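Local coordinates for protein ABC-type phosphate transport system, periplasmic component (Lactobacillus brevis, PDB 4ECF) that probably captures phosphate outside the cytoplasmic membrane as the solute-binding component of the PstSACB ABC importer, at residues Asp59-Ala62 / Gly63-Lys66; Arg127-Ser131 / Gly132-Thr136; Thr198-Trp202 / Arg203-Tyr207; Ile232-Thr235 / Leu236-Leu240. All blocks are in the same frame, centred on the assembly; numbering follows the deposited sequence.

Overall arrangement
Contacts 1 to 4 follow one another along the chain. Contact 1, in the loop after strand 55-58, and contact 2, where strand 123-127 gives way to helix 132-140, touch at Leu60 and lie with centres 11 Å apart; contact 2 carries the bound phosphate and Asp59 of contact 1 lies beside it. Contact 3 leads from helix 194-198 into strand 205-213, which pairs with strands 55-58 and 73-87. Contact 4, on helix 230-239, stands apart, its nearest atoms about 9 Å from contact 3. Contacts 1 and 2 thus lie at the ligand site of a periplasmic binding protein fold, contact 3 packs behind them through Ser206, Trp205 and Tyr207, and contact 4 belongs to the periphery.

Contact 1: residues Asp59-Ala62 / Gly63-Lys66; sequences DLFA and GEQK
Glu64 OE2 takes the backbone N-H of Phe61 in a bond of 2.9 Å from Phe61 N, somewhat bent at 146°, and the donor comes from above the carboxylate plane. The glutamate reaches back along the chain to do this: its CG is anti to its own carbonyl carbon (chi1 -61°) and the chain then runs extended, CG passing 3.5 Å from Phe61 O. Glu64 OE2 also lies in the plane of the Phe61 ring, at its edge, 3.6 Å from Phe61 CD1, where the ring hydrogens would probably welcome a negative charge. Leu60 lies against the carboxylate: its side chain crosses that of Glu64 at about a right angle, with CD2 3.8 Å from Glu64 OE1. Two backbone bonds, Glu64 N to Phe61 O at 3.0 Å and Gln65 N to Ala62 O at 3.2 Å, join residues three apart and define a short 3-10 turn in the loop after strand 55-58. Ala62, small and buried, packs its methyl on Leu73 and Ile68. A long polar chain suits Gln65, whose NE2 reaches Gly42 O on helix 41-50. Leu60, apolar and buried, turns to helix 132-140, where it meets Ala135 and Thr136, and the Phe61 ring stacks edge-to-face with His209.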
loop_
_atom_site.group_PDB
_atom_site.type_symbol
_atom_site.label_atom_id
_atom_site.label_comp_id
_atom_site.label_asym_id
_atom_site.label_seq_id
_atom_site.Cartn_x
_atom_site.Cartn_y
_atom_site.Cartn_z
ATOM N N ASP A 59 4.819 -2.488 3.474
ATOM C CA ASP A 59 5.021 -1.784 2.190
ATOM C C ASP A 59 6.368 -1.127 2.065
ATOM O O ASP A 59 6.673 -0.541 1.013
ATOM C CB ASP A 59 3.957 -0.661 1.978
ATOM C CG ASP A 59 2.579 -1.082 2.356
ATOM O OD1 ASP A 59 2.152 -2.183 1.995
ATOM O OD2 ASP A 59 1.870 -0.246 2.976
ATOM N N LEU A 60 7.167 -1.177 3.119
ATOM C CA LEU A 60 8.453 -0.491 3.180
ATOM C C LEU A 60 9.596 -1.480 3.460
ATOM O O LEU A 60 9.406 -2.540 4.095
ATOM C CB LEU A 60 8.455 0.587 4.274
ATOM C CG LEU A 60 7.347 1.633 4.189
ATOM C CD1 LEU A 60 7.432 2.597 5.388
ATOM C CD2 LEU A 60 7.367 2.389 2.832
ATOM N N PHE A 61 10.802 -1.126 3.054
ATOM C CA PHE A 61 11.989 -1.828 3.574
ATOM C C PHE A 61 12.102 -1.587 5.082
ATOM O O PHE A 61 11.788 -0.465 5.555
ATOM C CB PHE A 61 13.252 -1.390 2.825
ATOM C CG PHE A 61 13.328 -1.929 1.423
ATOM C CD1 PHE A 61 12.663 -1.300 0.378
ATOM C CD2 PHE A 61 14.061 -3.055 1.141
ATOM C CE1 PHE A 61 12.739 -1.785 -0.916
ATOM C CE2 PHE A 61 14.135 -3.557 -0.155
ATOM C CZ PHE A 61 13.483 -2.900 -1.184
ATOM N N ALA A 62 12.565 -2.602 5.828
ATOM C CA ALA A 62 12.573 -2.527 7.285
ATOM C C ALA A 62 13.365 -1.329 7.801
ATOM O O ALA A 62 12.915 -0.616 8.744
ATOM C CB ALA A 62 13.090 -3.811 7.896
ATOM N N GLY A 63 14.489 -1.052 7.135
ATOM C CA GLY A 63 15.347 0.098 7.475
ATOM C C GLY A 63 14.764 1.497 7.320
ATOM O O GLY A 63 15.357 2.460 7.833
ATOM N N GLU A 64 13.630 1.624 6.625
ATOM C CA GLU A 64 12.905 2.895 6.471
ATOM C C GLU A 64 12.199 3.383 7.737
ATOM O O GLU A 64 11.816 4.538 7.809
ATOM C CB GLU A 64 11.900 2.802 5.310
ATOM C CG GLU A 64 12.569 2.532 3.963
ATOM C CD GLU A 64 11.586 2.577 2.820
ATOM O OE1 GLU A 64 10.937 3.634 2.659
ATOM O OE2 GLU A 64 11.410 1.555 2.116
ATOM N N GLN A 65 12.003 2.486 8.712
ATOM C CA GLN A 65 11.246 2.804 9.918
ATOM C C GLN A 65 12.212 2.979 11.083
ATOM O O GLN A 65 12.980 2.074 11.417
ATOM C CB GLN A 65 10.247 1.686 10.245
ATOM C CG GLN A 65 9.433 1.949 11.519
ATOM C CD GLN A 65 8.216 1.052 11.623
ATOM O OE1 GLN A 65 7.510 0.851 10.619
ATOM N NE2 GLN A 65 7.953 0.499 12.834
ATOM N N LYS A 66 12.191 4.163 11.701
ATOM C CA LYS A 66 13.081 4.432 12.837
ATOM C C LYS A 66 12.857 3.415 13.953
ATOM O O LYS A 66 11.713 3.113 14.300
ATOM C CB LYS A 66 12.870 5.845 13.398
ATOM C CG LYS A 66 13.129 6.974 12.406
ATOM C CD LYS A 66 13.523 8.281 13.113
ATOM C CE LYS A 66 12.761 9.497 12.592
ATOM N NZ LYS A 66 12.650 9.550 11.107
#

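Contact 2: residues Arg127-Ser131 / Gly132-Thr136; sequences RAQGS and GTRAT. With PO4 (phosphate ion), chain B.
Arg134 folds back over the turn that precedes its helix, and its side chain can be followed outward. CB lies 3.7 Å from Ser131 OG. With CG anti to the backbone N (chi1 176°) and the chain straight as far as NE, CD passes 3.3 Å from Arg127 O. NE forms a salt bridge with Glu138, one turn further along the helix. At the tip NH1 gives Arg127 O a hydrogen bond of 2.7 Å that approaches nearly along the C=O axis and lies in the guanidinium plane, while Gln129 lays NE2 over one face of the group, 3.3 Å from Arg134 CZ, with the amide and guanidinium planes 49° apart. The length of arginine and its several N-H groups suit it to this reach. Ser131 suits the N-cap because its short hydroxyl does two jobs: OG accepts from Arg134 N at 3.0 Å and donates to O1 of the phosphate at 2.6 Å. That phosphate oxygen also receives Thr133 OG1, Thr133 N and, weakly, Arg127 NH1, while Arg127 NH2 donates to O3 and Gly132 N gives O2 a bond of 2.8 Å. Gly130, at phi 101°, fits the third position of a type II turn from Ala128 to Ser131, where a CB would jam against the preceding carbonyl. Ser11, Thr12, Ala13 and Thr41 supply further bonds to the ion. A strand, a tight turn and a helix whose first amides point at an anion make up this half of the phosphate site, an arrangement consistent with that of PstS-type binding proteins.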
loop_
_atom_site.group_PDB
_atom_site.type_symbol
_atom_site.label_atom_id
_atom_site.label_comp_id
_atom_site.label_asym_id
_atom_site.label_seq_id
_atom_site.Cartn_x
_atom_site.Cartn_y
_atom_site.Cartn_z
ATOM N N ARG A 127 -3.773 8.898 6.576
ATOM C CA ARG A 127 -3.514 7.803 7.456
ATOM C C ARG A 127 -2.607 8.268 8.581
ATOM O O ARG A 127 -1.914 9.297 8.472
ATOM C CB ARG A 127 -2.846 6.654 6.678
ATOM C CG ARG A 127 -3.732 6.006 5.625
ATOM C CD ARG A 127 -4.747 4.998 6.190
ATOM N NE ARG A 127 -4.042 4.046 7.039
ATOM C CZ ARG A 127 -3.334 3.029 6.570
ATOM N NH1 ARG A 127 -3.281 2.795 5.266
ATOM N NH2 ARG A 127 -2.661 2.272 7.397
ATOM N N ALA A 128 -2.559 7.467 9.640
ATOM C CA ALA A 128 -1.638 7.696 10.737
ATOM C C ALA A 128 -0.189 7.432 10.365
ATOM O O ALA A 128 0.117 6.625 9.483
ATOM C CB ALA A 128 -2.035 6.852 11.935
ATOM N N GLN A 129 0.717 8.125 11.054
ATOM C CA GLN A 129 2.151 7.911 10.936
ATOM C C GLN A 129 2.466 6.439 11.178
ATOM O O GLN A 129 1.869 5.813 12.056
ATOM C CB GLN A 129 2.932 8.758 11.954
ATOM C CG GLN A 129 3.004 10.226 11.599
ATOM C CD GLN A 129 3.824 10.482 10.348
ATOM O OE1 GLN A 129 4.683 9.675 9.972
ATOM N NE2 GLN A 129 3.556 11.611 9.692
ATOM N N GLY A 130 3.389 5.902 10.384
ATOM C CA GLY A 130 3.664 4.459 10.380
ATOM C C GLY A 130 3.032 3.714 9.221
ATOM O O GLY A 130 3.470 2.605 8.889
ATOM N N SER A 131 1.997 4.299 8.624
ATOM C CA SER A 131 1.358 3.753 7.421
ATOM C C SER A 131 2.358 3.758 6.275
ATOM O O SER A 131 3.003 4.781 5.994
ATOM C CB SER A 131 0.179 4.611 6.991
ATOM O OG SER A 131 -0.226 4.311 5.666
ATOM N N GLY A 132 2.496 2.612 5.600
ATOM C CA GLY A 132 3.407 2.529 4.497
ATOM C C GLY A 132 2.851 3.210 3.263
ATOM O O GLY A 132 3.611 3.778 2.440
ATOM N N THR A 133 1.525 3.228 3.175
ATOM C CA THR A 133 0.824 3.991 2.100
ATOM C C THR A 133 1.154 5.479 2.242
ATOM O O THR A 133 1.518 6.152 1.248
ATOM C CB THR A 133 -0.683 3.778 2.147
ATOM O OG1 THR A 133 -0.978 2.360 2.097
ATOM C CG2 THR A 133 -1.289 4.429 0.892
ATOM N N ARG A 134 1.018 5.988 3.453
ATOM C CA ARG A 134 1.315 7.373 3.685
ATOM C C ARG A 134 2.795 7.718 3.364
ATOM O O ARG A 134 3.055 8.701 2.694
ATOM C CB ARG A 134 0.960 7.811 5.095
ATOM C CG ARG A 134 1.362 9.256 5.391
ATOM C CD ARG A 134 0.819 9.715 6.716
ATOM N NE ARG A 134 1.264 11.084 6.977
ATOM C CZ ARG A 134 0.771 11.836 7.947
ATOM N NH1 ARG A 134 -0.179 11.368 8.714
ATOM N NH2 ARG A 134 1.223 13.073 8.117
ATOM N N ALA A 135 3.751 6.892 3.822
ATOM C CA ALA A 135 5.158 7.148 3.539
ATOM C C ALA A 135 5.440 7.193 2.049
ATOM O O ALA A 135 6.160 8.049 1.554
ATOM C CB ALA A 135 6.036 6.123 4.246
ATOM N N THR A 136 4.845 6.246 1.323
ATOM C CA THR A 136 5.076 6.127 -0.125
ATOM C C THR A 136 4.465 7.303 -0.846
ATOM O O THR A 136 5.072 7.891 -1.756
ATOM C CB THR A 136 4.526 4.772 -0.654
ATOM O OG1 THR A 136 5.204 3.712 0.034
ATOM C CG2 THR A 136 4.833 4.649 -2.130
HETATM P P PO4 B . -0.409 0.501 5.257
HETATM O O1 PO4 B . -0.677 1.898 4.713
HETATM O O2 PO4 B . 0.904 0.373 5.939
HETATM O O3 PO4 B . -1.536 0.001 6.119
HETATM O O4 PO4 B . -0.400 -0.526 4.021
#

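Contact 3: residues Thr198-Trp202 / Arg203-Tyr207; sequences TTNDW and RIWSY. With EDO (1,2-ethanediol), chain F; EDO (1,2-ethanediol), chain L.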
loop_
_atom_site.group_PDB
_atom_site.type_symbol
_atom_site.label_atom_id
_atom_site.label_comp_id
_atom_site.label_asym_id
_atom_site.label_seq_id
_atom_site.Cartn_x
_atom_site.Cartn_y
_atom_site.Cartn_z
ATOM N N THR A 198 4.439 -0.257 -14.116
ATOM C CA THR A 198 5.562 -1.064 -14.608
ATOM C C THR A 198 6.672 -0.227 -15.216
ATOM O O THR A 198 7.835 -0.597 -15.151
ATOM C CB THR A 198 5.132 -2.154 -15.607
ATOM O OG1 THR A 198 4.727 -1.560 -16.844
ATOM C CG2 THR A 198 4.061 -3.079 -15.036
ATOM N N THR A 199 6.324 0.889 -15.849
ATOM C CA THR A 199 7.305 1.756 -16.478
ATOM C C THR A 199 7.802 2.915 -15.589
ATOM O O THR A 199 8.642 3.748 -16.022
ATOM C CB THR A 199 6.684 2.395 -17.731
ATOM O OG1 THR A 199 5.567 3.206 -17.316
ATOM C CG2 THR A 199 6.213 1.323 -18.735
ATOM N N ASN A 200 7.209 3.038 -14.402
ATOM C CA ASN A 200 7.391 4.186 -13.514
ATOM C C ASN A 200 6.835 5.506 -14.087
ATOM O O ASN A 200 7.117 6.550 -13.539
ATOM C CB ASN A 200 8.875 4.354 -13.065
ATOM C CG ASN A 200 9.024 5.179 -11.793
ATOM O OD1 ASN A 200 8.372 4.880 -10.789
ATOM N ND2 ASN A 200 9.887 6.213 -11.817
ATOM N N ASP A 201 6.001 5.450 -15.120
ATOM C CA ASP A 201 5.262 6.650 -15.533
ATOM C C ASP A 201 4.276 7.095 -14.449
ATOM O O ASP A 201 4.029 8.293 -14.279
ATOM C CB ASP A 201 4.528 6.413 -16.850
ATOM C CG ASP A 201 5.467 6.486 -18.086
ATOM O OD1 ASP A 201 6.584 7.033 -18.000
ATOM O OD2 ASP A 201 5.067 5.996 -19.147
ATOM N N TRP A 202 3.732 6.130 -13.720
ATOM C CA TRP A 202 3.059 6.367 -12.447
ATOM C C TRP A 202 4.079 6.036 -11.353
ATOM O O TRP A 202 4.556 4.897 -11.282
ATOM C CB TRP A 202 1.843 5.421 -12.312
ATOM C CG TRP A 202 1.098 5.725 -11.037
ATOM C CD1 TRP A 202 1.304 5.153 -9.773
ATOM C CD2 TRP A 202 0.084 6.738 -10.833
ATOM N NE1 TRP A 202 0.473 5.738 -8.844
ATOM C CE2 TRP A 202 -0.312 6.665 -9.441
ATOM C CE3 TRP A 202 -0.594 7.617 -11.670
ATOM C CZ2 TRP A 202 -1.261 7.533 -8.891
ATOM C CZ3 TRP A 202 -1.561 8.444 -11.111
ATOM C CH2 TRP A 202 -1.899 8.381 -9.757
ATOM N N ARG A 203 4.501 7.034 -10.588
ATOM C CA ARG A 203 5.640 6.897 -9.670
ATOM C C ARG A 203 5.257 6.420 -8.281
ATOM O O ARG A 203 6.143 6.066 -7.466
ATOM C CB ARG A 203 6.352 8.243 -9.530
ATOM C CG ARG A 203 7.069 8.680 -10.813
ATOM C CD ARG A 203 7.792 10.014 -10.637
ATOM N NE ARG A 203 8.891 9.958 -9.647
ATOM C CZ ARG A 203 8.894 10.530 -8.435
ATOM N NH1 ARG A 203 7.850 11.228 -7.988
ATOM N NH2 ARG A 203 9.963 10.405 -7.661
ATOM N N ILE A 204 3.983 6.478 -7.954
ATOM C CA ILE A 204 3.551 6.179 -6.559
ATOM C C ILE A 204 3.211 4.681 -6.423
ATOM O O ILE A 204 2.106 4.251 -6.738
ATOM C CB ILE A 204 2.357 7.057 -6.086
ATOM C CG1 ILE A 204 2.399 8.482 -6.656
ATOM C CG2 ILE A 204 2.336 7.033 -4.562
ATOM C CD1 ILE A 204 1.194 9.300 -6.211
ATOM N N TRP A 205 4.192 3.907 -5.926
ATOM C CA TRP A 205 4.099 2.463 -5.824
ATOM C C TRP A 205 5.179 2.046 -4.872
ATOM O O TRP A 205 6.168 2.790 -4.641
ATOM C CB TRP A 205 4.225 1.745 -7.168
ATOM C CG TRP A 205 5.489 2.022 -7.932
ATOM C CD1 TRP A 205 5.669 2.905 -8.979
ATOM C CD2 TRP A 205 6.737 1.306 -7.797
ATOM N NE1 TRP A 205 6.950 2.834 -9.459
ATOM C CE2 TRP A 205 7.654 1.889 -8.781
ATOM C CE3 TRP A 205 7.205 0.307 -6.934
ATOM C CZ2 TRP A 205 8.954 1.439 -8.921
ATOM C CZ3 TRP A 205 8.529 -0.139 -7.105
ATOM C CH2 TRP A 205 9.376 0.432 -8.075
ATOM N N SER A 206 5.032 0.865 -4.301
ATOM C CA SER A 206 6.118 0.294 -3.494
ATOM C C SER A 206 6.175 -1.220 -3.644
ATOM O O SER A 206 5.230 -1.832 -4.124
ATOM C CB SER A 206 5.997 0.656 -2.014
ATOM O OG SER A 206 4.950 -0.071 -1.385
ATOM N N TYR A 207 7.265 -1.804 -3.151
ATOM C CA TYR A 207 7.379 -3.245 -3.056
ATOM C C TYR A 207 6.620 -3.688 -1.800
ATOM O O TYR A 207 6.549 -2.957 -0.815
ATOM C CB TYR A 207 8.848 -3.708 -2.970
ATOM C CG TYR A 207 9.667 -3.347 -4.200
ATOM C CD1 TYR A 207 9.557 -4.069 -5.389
ATOM C CD2 TYR A 207 10.551 -2.273 -4.160
ATOM C CE1 TYR A 207 10.315 -3.716 -6.521
ATOM C CE2 TYR A 207 11.298 -1.914 -5.286
ATOM C CZ TYR A 207 11.186 -2.678 -6.458
ATOM O OH TYR A 207 11.937 -2.329 -7.596
HETATM C C1 EDO F . 2.116 10.683 -12.321
HETATM O O1 EDO F . 3.019 11.790 -12.544
HETATM C C2 EDO F . 2.154 10.139 -10.896
HETATM O O2 EDO F . 3.450 9.684 -10.512
HETATM C C1 EDO L . 6.419 13.923 -6.828
HETATM O O1 EDO L . 7.038 13.256 -5.696
HETATM C C2 EDO L . 7.446 14.239 -7.922
HETATM O O2 EDO L . 7.758 15.643 -8.015
HETATM O O HOH W 1 8.801 5.613 -8.137
HETATM O O HOH W 2 10.319 7.651 -8.857
#
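Asn200 leaves helix 194-198 with a positive phi of 66°, a conformation that asparagine tolerates well, and the chain turns there so that its side chain can reach forward to Trp205. Its OD1 accepts Trp205 NE1 at 2.8 Å, in the carbonyl plane, and the amide stands at 90° to the indole. A water gives one hydrogen to the same OD1 and the other to Arg203 O, tying the turn together. Thr199 OG1 takes the N-H of Asp201, an ST turn that also shapes the corner. Trp205 CD1 approaches Trp202 O to 3.2 Å; that carbonyl is buried and has no hydrogen-bond partner in the model. From here the chain enters strand 205-213, which pairs with strands 55-58 and 73-87 in the large mixed sheet of the binding-protein fold. Trp202, with CG anti to its backbone N (chi1 -176°), carries its indole forward alongside Ile204: NE1 makes a weak bond of 3.1 Å to Ile204 O beside its stronger one to Ile83 O, and CZ2 packs 4.0 Å from Ile204 CD1. An ethanediol lies over one ring face, and Phe175 meets the ring edge-to-face. A leucine in place of this tryptophan would probably leave Ile83 O and the weakly held Ile204 O without the indole donor and open a gap against Ile204 and Phe175. Arg203, exposed, suits the outer side: its backbone N gives that ethanediol's O2 a bond of 2.9 Å, while CG lies 3.5 Å from Asn200 O. Further along, Trp205 CZ3 comes over a face of the Tyr207 ring.

Contact 4: residues Ile232-Thr235 / Leu236-Leu240; sequences IQNT and LVRQL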
loop_
_atom_site.group_PDB
_atom_site.type_symbol
_atom_site.label_atom_id
_atom_site.label_comp_id
_atom_site.label_asym_id
_atom_site.label_seq_id
_atom_site.Cartn_x
_atom_site.Cartn_y
_atom_site.Cartn_z
ATOM N N ILE A 232 1.230 -18.770 -8.332
ATOM C CA ILE A 232 0.425 -17.813 -7.567
ATOM C C ILE A 232 0.647 -16.324 -7.981
ATOM O O ILE A 232 -0.279 -15.480 -8.013
ATOM C CB ILE A 232 0.697 -17.996 -6.069
ATOM C CG1 ILE A 232 0.196 -19.388 -5.629
ATOM C CG2 ILE A 232 0.098 -16.844 -5.260
ATOM C CD1 ILE A 232 -1.155 -19.759 -6.221
ATOM N N GLN A 233 1.905 -16.046 -8.315
ATOM C CA GLN A 233 2.321 -14.817 -8.981
ATOM C C GLN A 233 1.575 -14.578 -10.302
ATOM O O GLN A 233 1.187 -13.490 -10.571
ATOM C CB GLN A 233 3.833 -14.842 -9.228
ATOM C CG GLN A 233 4.681 -14.781 -7.957
ATOM C CD GLN A 233 4.624 -13.412 -7.291
ATOM O OE1 GLN A 233 4.858 -12.398 -7.945
ATOM N NE2 GLN A 233 4.295 -13.380 -6.016
ATOM N N ASN A 234 1.347 -15.624 -11.082
ATOM C CA ASN A 234 0.690 -15.458 -12.404
ATOM C C ASN A 234 -0.840 -15.317 -12.335
ATOM O O ASN A 234 -1.471 -14.955 -13.320
ATOM C CB ASN A 234 1.071 -16.632 -13.314
ATOM C CG ASN A 234 2.525 -16.581 -13.728
ATOM O OD1 ASN A 234 3.105 -15.498 -13.831
ATOM N ND2 ASN A 234 3.127 -17.743 -13.954
ATOM N N THR A 235 -1.418 -15.645 -11.183
ATOM C CA THR A 235 -2.848 -15.690 -10.994
ATOM C C THR A 235 -3.325 -14.669 -9.934
ATOM O O THR A 235 -3.736 -13.534 -10.240
ATOM C CB THR A 235 -3.280 -17.154 -10.648
ATOM O OG1 THR A 235 -2.533 -17.647 -9.500
ATOM C CG2 THR A 235 -3.057 -18.101 -11.849
ATOM N N LEU A 236 -3.249 -15.066 -8.677
ATOM C CA LEU A 236 -3.905 -14.355 -7.596
ATOM C C LEU A 236 -3.349 -12.939 -7.412
ATOM O O LEU A 236 -4.091 -11.975 -7.209
ATOM C CB LEU A 236 -3.746 -15.197 -6.325
ATOM C CG LEU A 236 -4.696 -15.042 -5.142
ATOM C CD1 LEU A 236 -6.115 -15.297 -5.625
ATOM C CD2 LEU A 236 -4.302 -16.035 -4.043
ATOM N N VAL A 237 -2.028 -12.802 -7.517
ATOM C CA VAL A 237 -1.368 -11.506 -7.326
ATOM C C VAL A 237 -1.942 -10.450 -8.268
ATOM O O VAL A 237 -2.392 -9.386 -7.855
ATOM C CB VAL A 237 0.191 -11.678 -7.420
ATOM C CG1 VAL A 237 0.900 -10.336 -7.561
ATOM C CG2 VAL A 237 0.668 -12.480 -6.231
ATOM N N ARG A 238 -1.994 -10.804 -9.553
ATOM C CA ARG A 238 -2.546 -9.948 -10.590
ATOM C C ARG A 238 -4.065 -9.712 -10.468
ATOM O O ARG A 238 -4.545 -8.612 -10.653
ATOM C CB ARG A 238 -2.174 -10.533 -11.973
ATOM C CG ARG A 238 -0.733 -11.052 -12.030
ATOM C CD ARG A 238 -0.197 -11.209 -13.445
ATOM N NE ARG A 238 1.173 -11.764 -13.473
ATOM C CZ ARG A 238 1.940 -11.814 -14.569
ATOM N NH1 ARG A 238 1.487 -11.329 -15.728
ATOM N NH2 ARG A 238 3.169 -12.336 -14.518
ATOM N N GLN A 239 -4.827 -10.756 -10.126
ATOM C CA GLN A 239 -6.279 -10.597 -9.948
ATOM C C GLN A 239 -6.675 -9.584 -8.899
ATOM O O GLN A 239 -7.695 -8.923 -9.022
ATOM C CB GLN A 239 -6.927 -11.897 -9.505
ATOM C CG GLN A 239 -6.936 -13.029 -10.484
ATOM C CD GLN A 239 -7.257 -14.324 -9.752
ATOM O OE1 GLN A 239 -8.113 -14.363 -8.840
ATOM N NE2 GLN A 239 -6.545 -15.369 -10.102
ATOM N N LEU A 240 -5.897 -9.474 -7.825
ATOM C CA LEU A 240 -6.252 -8.582 -6.742
ATOM C C LEU A 240 -5.717 -7.155 -6.914
ATOM O O LEU A 240 -5.826 -6.342 -6.008
ATOM C CB LEU A 240 -5.789 -9.198 -5.398
ATOM C CG LEU A 240 -6.580 -10.434 -4.956
ATOM C CD1 LEU A 240 -5.883 -11.157 -3.817
ATOM C CD2 LEU A 240 -7.990 -10.025 -4.543
#
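Val237 N reaches back five residues to Ile232 O, at 3.2 Å and almost straight (174°), marking the wider pi-type turn in helix 230-239. The tight part of the contact lies on the buried face. Val237 CG2 packs 3.6 Å from Ile232 O and 3.7 Å from Gln233 NE2, and Leu236 CB lies 4.3 Å from Ile232 CG2; facing helix 15-28, these places suit apolar residues. Gln233 can be buried with them because OE1 is met by Ser244, and NE2 by Val227 O and Val78 O. The wide turn draws Val237 N away from Gln233 O, the acceptor four residues back that it would serve in a regular alpha helix, and Arg238 takes up the vacancy: its NE makes a weak bond of 3.4 Å to Gln233 O. Cutting this side chain back to an alanine is likely to leave Gln233 O without its weak side-chain donor and Asp246 without its distant partner. The other side is looser and faces solvent. Asn234 and Arg238 run alongside each other, their amide and guanidinium planes 74° apart. Gln239 rests CG 3.2 Å from Thr235 O, which also accepts Gln239 N at 3.0 Å; polar residues suit this exposed flank, and Thr235 OG1 bonds to Ala231 O. Toward helix 15-28, Ile232 and Leu236 lean on Gln24 and Val237 on Leu17, while Gln233 ties the helix to strand 73-87.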